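Local coordinates for protein oligogalacturonate lyase (Vibrio parahaemolyticus RIMD 2210633, PDB 3C5M) that probably cleaves oligogalacturonides, the short fragments of pectin, as a manganese-binding lyase built on a seven-bladed beta-propeller, at residues E12-S17 / V21-L26; Y63-N66 / Q71-Q74. One frame throughout, in Å; residues are numbered along the deposited sequence.

Interaction 1 of 2, residues E12-S17 / V21-L26; sequences ETFVDS and VKVTRL
Phe-14 and Val-23 face each other as a hydrogen-bonded pair of an antiparallel ladder, their side chains lying side by side and pointing the same way. Phe-14 N donates to Val-23 O over 2.7 Å, and Val-23 N returns a bond of 2.9 Å to Phe-14 O. From CB, the phenyl group of Phe-14 is swung between its own N and carbonyl carbon (chi1 62°), which folds the ring back over its partner. CG and CD1 therefore lie by Val-23 O, CE1 passes from that oxygen to CG1, and CZ ends 3.5 Å from Val-23 CG1. Val-23 CB sits over one ring face in a CH-pi contact, 4.0 Å from the centroid and offset toward the rim.

On the same side of the sheet, Glu-12 reaches out as a fully extended chain and forms a salt bridge from OE2 to Arg-25 NH1 at 3.0 Å. NH1 approaches from above the carboxylate plane, 55° out of it, and the carboxylate and guanidinium planes are nearly perpendicular. Arg-25 bends at chi3 (67°), and its NE is held by Thr-27 O. Thr-13 and Thr-24 form a non-hydrogen-bonded pair on the other side, their side chains crossing with Thr-13 OG1 toward Thr-24 CB. Just past the strand ends Asp-16 N bonds to Val-21 O, and Asp-16 OD1 accepts from the backbone N of Asp-18 and of Thr-19 in the turn.

Strands 12-15 and 22-25 form a beta hairpin at the edge of a propeller sheet, 12-15 being one of its two edge strands. Strand 22-25 bonds on to strand 376-381, and Val-21 and Val-23 also pack against strand 334-337.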
loop_
_atom_site.group_PDB
_atom_site.type_symbol
_atom_site.label_atom_id
_atom_site.label_comp_id
_atom_site.label_asym_id
_atom_site.label_seq_id
_atom_site.Cartn_x
_atom_site.Cartn_y
_atom_site.Cartn_z
ATOM N N GLU A 12 -21.093 -9.960 9.472
ATOM C CA GLU A 12 -21.086 -10.968 10.515
ATOM C C GLU A 12 -19.896 -10.732 11.422
ATOM O O GLU A 12 -18.755 -10.683 10.970
ATOM C CB GLU A 12 -21.015 -12.369 9.904
ATOM C CG GLU A 12 -21.020 -13.496 10.935
ATOM C CD GLU A 12 -21.083 -14.878 10.302
ATOM O OE1 GLU A 12 -21.019 -15.884 11.045
ATOM O OE2 GLU A 12 -21.202 -14.962 9.061
ATOM N N THR A 13 -20.163 -10.585 12.710
ATOM C CA THR A 13 -19.094 -10.340 13.659
ATOM C C THR A 13 -18.836 -11.557 14.538
ATOM O O THR A 13 -19.772 -12.177 15.048
ATOM C CB THR A 13 -19.436 -9.154 14.557
ATOM O OG1 THR A 13 -19.811 -8.032 13.745
ATOM C CG2 THR A 13 -18.251 -8.799 15.412
ATOM N N PHE A 14 -17.565 -11.901 14.712
ATOM C CA PHE A 14 -17.199 -13.036 15.552
ATOM C C PHE A 14 -16.087 -12.653 16.527
ATOM O O PHE A 14 -15.450 -11.617 16.376
ATOM C CB PHE A 14 -16.776 -14.239 14.691
ATOM C CG PHE A 14 -15.571 -13.988 13.830
ATOM C CD1 PHE A 14 -15.681 -13.283 12.635
ATOM C CD2 PHE A 14 -14.316 -14.444 14.224
ATOM C CE1 PHE A 14 -14.558 -13.031 11.844
ATOM C CE2 PHE A 14 -13.178 -14.198 13.440
ATOM C CZ PHE A 14 -13.302 -13.491 12.250
ATOM N N VAL A 15 -15.869 -13.480 17.539
ATOM C CA VAL A 15 -14.837 -13.197 18.522
ATOM C C VAL A 15 -13.634 -14.091 18.301
ATOM O O VAL A 15 -13.775 -15.300 18.149
ATOM C CB VAL A 15 -15.376 -13.409 19.945
ATOM C CG1 VAL A 15 -14.298 -13.124 20.971
ATOM C CG2 VAL A 15 -16.582 -12.513 20.172
ATOM N N ASP A 16 -12.449 -13.495 18.276
ATOM C CA ASP A 16 -11.238 -14.271 18.070
ATOM C C ASP A 16 -11.033 -15.197 19.262
ATOM O O ASP A 16 -11.082 -14.759 20.417
ATOM C CB ASP A 16 -10.040 -13.340 17.909
ATOM C CG ASP A 16 -8.796 -14.072 17.488
ATOM O OD1 ASP A 16 -8.163 -14.708 18.351
ATOM O OD2 ASP A 16 -8.461 -14.023 16.285
ATOM N N SER A 17 -10.810 -16.477 18.974
ATOM C CA SER A 17 -10.620 -17.488 20.013
ATOM C C SER A 17 -9.399 -17.312 20.923
ATOM O O SER A 17 -9.374 -17.864 22.025
ATOM C CB SER A 17 -10.572 -18.878 19.378
ATOM O OG SER A 17 -9.521 -18.954 18.444
ATOM N N VAL A 21 -10.870 -10.501 20.917
ATOM C CA VAL A 21 -11.146 -9.276 20.176
ATOM C C VAL A 21 -12.222 -9.499 19.115
ATOM O O VAL A 21 -12.270 -10.551 18.474
ATOM C CB VAL A 21 -9.870 -8.741 19.510
ATOM C CG1 VAL A 21 -10.208 -7.551 18.643
ATOM C CG2 VAL A 21 -8.861 -8.352 20.571
ATOM N N LYS A 22 -13.102 -8.517 18.947
ATOM C CA LYS A 22 -14.168 -8.639 17.957
ATOM C C LYS A 22 -13.665 -8.375 16.543
ATOM O O LYS A 22 -12.867 -7.463 16.304
ATOM C CB LYS A 22 -15.327 -7.686 18.270
ATOM C CG LYS A 22 -16.227 -8.155 19.394
ATOM C CD LYS A 22 -17.466 -7.296 19.549
ATOM C CE LYS A 22 -17.151 -5.918 20.089
ATOM N NZ LYS A 22 -18.390 -5.084 20.194
ATOM N N VAL A 23 -14.137 -9.195 15.615
ATOM C CA VAL A 23 -13.763 -9.087 14.216
ATOM C C VAL A 23 -15.011 -9.251 13.379
ATOM O O VAL A 23 -15.766 -10.211 13.542
ATOM C CB VAL A 23 -12.802 -10.186 13.788
ATOM C CG1 VAL A 23 -12.535 -10.060 12.316
ATOM C CG2 VAL A 23 -11.520 -10.096 14.583
ATOM N N THR A 24 -15.221 -8.327 12.457
ATOM C CA THR A 24 -16.402 -8.397 11.630
ATOM C C THR A 24 -16.057 -8.496 10.146
ATOM O O THR A 24 -15.190 -7.787 9.658
ATOM C CB THR A 24 -17.327 -7.193 11.973
ATOM O OG1 THR A 24 -18.190 -6.900 10.869
ATOM C CG2 THR A 24 -16.505 -5.991 12.367
ATOM N N ARG A 25 -16.725 -9.416 9.453
ATOM C CA ARG A 25 -16.509 -9.667 8.024
ATOM C C ARG A 25 -17.478 -8.798 7.207
ATOM O O ARG A 25 -18.689 -8.860 7.412
ATOM C CB ARG A 25 -16.759 -11.151 7.728
ATOM C CG ARG A 25 -16.208 -11.639 6.410
ATOM C CD ARG A 25 -16.837 -12.954 5.979
ATOM N NE ARG A 25 -18.256 -12.791 5.666
ATOM C CZ ARG A 25 -19.233 -13.424 6.299
ATOM N NH1 ARG A 25 -18.945 -14.269 7.280
ATOM N NH2 ARG A 25 -20.495 -13.203 5.958
ATOM N N LEU A 26 -16.949 -7.999 6.281
ATOM C CA LEU A 26 -17.772 -7.110 5.468
ATOM C C LEU A 26 -18.307 -7.727 4.182
ATOM O O LEU A 26 -19.441 -7.460 3.780
ATOM C CB LEU A 26 -16.983 -5.855 5.102
ATOM C CG LEU A 26 -16.551 -4.859 6.179
ATOM C CD1 LEU A 26 -17.705 -4.609 7.114
ATOM C CD2 LEU A 26 -15.361 -5.377 6.936
#

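Interaction 2 of 2, residues Y63-N66 / Q71-Q74; sequences YLLN and QAVQ
Tyr-63 leans across Gln-74, its CE1 3.4 Å from Gln-74 CG and its OH also close to that methylene. The ring meets the chain obliquely, with ring and amide planes 35° apart. Tyr-63 CG stands anti to the carbonyl carbon (chi1 -71°), an orientation that carries the ring over the neighbouring strand. On the same side of the sheet, Leu-65 CD1 rests 4.0 Å from Ala-72 CB. The opposite side pairs Leu-64 CB with Val-73 CG1 at 3.8 Å.

Reciprocal backbone bonds hold this pairing: Leu-64 N to Val-73 O at 3.1 Å, and Val-73 N to Leu-64 O at 3.0 Å. Asn-66 N adds a third, to Gln-71 O at 2.9 Å.

Further out, the amide of Gln-74 is fixed at both ends. OE1 accepts from Ala-2 N, and NE2 donates to Thr-76 O and Asp-57 OD2, which holds the extended chain against the tyrosine ring. Phe-56 meets Tyr-63 edge-to-face.

This hairpin occupies the interior of an antiparallel sheet: strand 61-66 bonds to strand 49-54, and strand 71-74 to strand 6-8, whose Ile-7 touches both Tyr-63 and Ala-72.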
loop_
_atom_site.group_PDB
_atom_site.type_symbol
_atom_site.label_atom_id
_atom_site.label_comp_id
_atom_site.label_asym_id
_atom_site.label_seq_id
_atom_site.Cartn_x
_atom_site.Cartn_y
_atom_site.Cartn_z
ATOM N N TYR A 63 -15.559 -1.108 -5.689
ATOM C CA TYR A 63 -16.849 -0.829 -5.062
ATOM C C TYR A 63 -16.652 0.208 -3.959
ATOM O O TYR A 63 -15.531 0.451 -3.524
ATOM C CB TYR A 63 -17.440 -2.126 -4.484
ATOM C CG TYR A 63 -17.920 -3.119 -5.544
ATOM C CD1 TYR A 63 -19.269 -3.192 -5.901
ATOM C CD2 TYR A 63 -17.009 -3.939 -6.229
ATOM C CE1 TYR A 63 -19.701 -4.055 -6.914
ATOM C CE2 TYR A 63 -17.427 -4.801 -7.248
ATOM C CZ TYR A 63 -18.775 -4.852 -7.586
ATOM O OH TYR A 63 -19.189 -5.680 -8.607
ATOM N N LEU A 64 -17.738 0.854 -3.556
ATOM C CA LEU A 64 -17.692 1.818 -2.468
ATOM C C LEU A 64 -18.725 1.266 -1.507
ATOM O O LEU A 64 -19.903 1.197 -1.839
ATOM C CB LEU A 64 -18.118 3.223 -2.912
ATOM C CG LEU A 64 -17.911 4.282 -1.818
ATOM C CD1 LEU A 64 -16.422 4.503 -1.631
ATOM C CD2 LEU A 64 -18.601 5.581 -2.187
ATOM N N LEU A 65 -18.274 0.842 -0.335
ATOM C CA LEU A 65 -19.151 0.275 0.672
ATOM C C LEU A 65 -19.552 1.327 1.682
ATOM O O LEU A 65 -18.720 2.109 2.144
ATOM C CB LEU A 65 -18.447 -0.877 1.398
ATOM C CG LEU A 65 -19.203 -1.529 2.562
ATOM C CD1 LEU A 65 -20.507 -2.110 2.060
ATOM C CD2 LEU A 65 -18.348 -2.626 3.205
ATOM N N ASN A 66 -20.839 1.337 2.015
ATOM C CA ASN A 66 -21.393 2.259 3.001
ATOM C C ASN A 66 -21.461 1.452 4.307
ATOM O O ASN A 66 -22.372 0.658 4.511
ATOM C CB ASN A 66 -22.795 2.694 2.554
ATOM C CG ASN A 66 -23.304 3.933 3.296
ATOM O OD1 ASN A 66 -24.190 4.630 2.805
ATOM N ND2 ASN A 66 -22.755 4.201 4.483
ATOM N N GLN A 71 -24.579 -1.245 2.102
ATOM C CA GLN A 71 -24.795 -1.296 0.655
ATOM C C GLN A 71 -23.555 -0.812 -0.077
ATOM O O GLN A 71 -22.925 0.164 0.320
ATOM C CB GLN A 71 -26.000 -0.450 0.262
ATOM C CG GLN A 71 -27.279 -0.980 0.852
ATOM C CD GLN A 71 -28.483 -0.212 0.387
ATOM O OE1 GLN A 71 -28.454 1.020 0.320
ATOM N NE2 GLN A 71 -29.563 -0.932 0.072
ATOM N N ALA A 72 -23.198 -1.512 -1.141
ATOM C CA ALA A 72 -22.029 -1.161 -1.921
ATOM C C ALA A 72 -22.439 -0.871 -3.350
ATOM O O ALA A 72 -23.264 -1.581 -3.929
ATOM C CB ALA A 72 -21.033 -2.309 -1.893
ATOM N N VAL A 73 -21.859 0.170 -3.928
ATOM C CA VAL A 73 -22.173 0.521 -5.305
ATOM C C VAL A 73 -20.972 0.191 -6.186
ATOM O O VAL A 73 -19.825 0.363 -5.778
ATOM C CB VAL A 73 -22.537 2.021 -5.421
ATOM C CG1 VAL A 73 -21.467 2.880 -4.767
ATOM C CG2 VAL A 73 -22.688 2.400 -6.882
ATOM N N GLN A 74 -21.246 -0.309 -7.383
ATOM C CA GLN A 74 -20.180 -0.652 -8.302
ATOM C C GLN A 74 -19.629 0.636 -8.906
ATOM O O GLN A 74 -20.355 1.401 -9.533
ATOM C CB GLN A 74 -20.700 -1.574 -9.406
ATOM C CG GLN A 74 -19.651 -2.510 -9.990
ATOM C CD GLN A 74 -20.175 -3.325 -11.170
ATOM O OE1 GLN A 74 -21.308 -3.836 -11.147
ATOM N NE2 GLN A 74 -19.348 -3.458 -12.207
#

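In the fold
From the N terminus, strand 6-8 first joins the sheet of interaction 2, and the chain then passes into the neighbouring sheet to form interaction 1, which closes a tight turn between residues 17 and 21. Interaction 2 follows in series, closing a second short turn after residue 66; the two loops neither nest nor cross. The C-terminal strand 376-381 pairs with strand 22-25, so 12-17/21-26 belongs to a sheet built from both chain ends, consistent with the ring closure of a beta-propeller. The contact centres lie about 21 Å apart, and Leu-26 CB packs on Leu-65 CD2 at 4.0 Å, joining the two sheets.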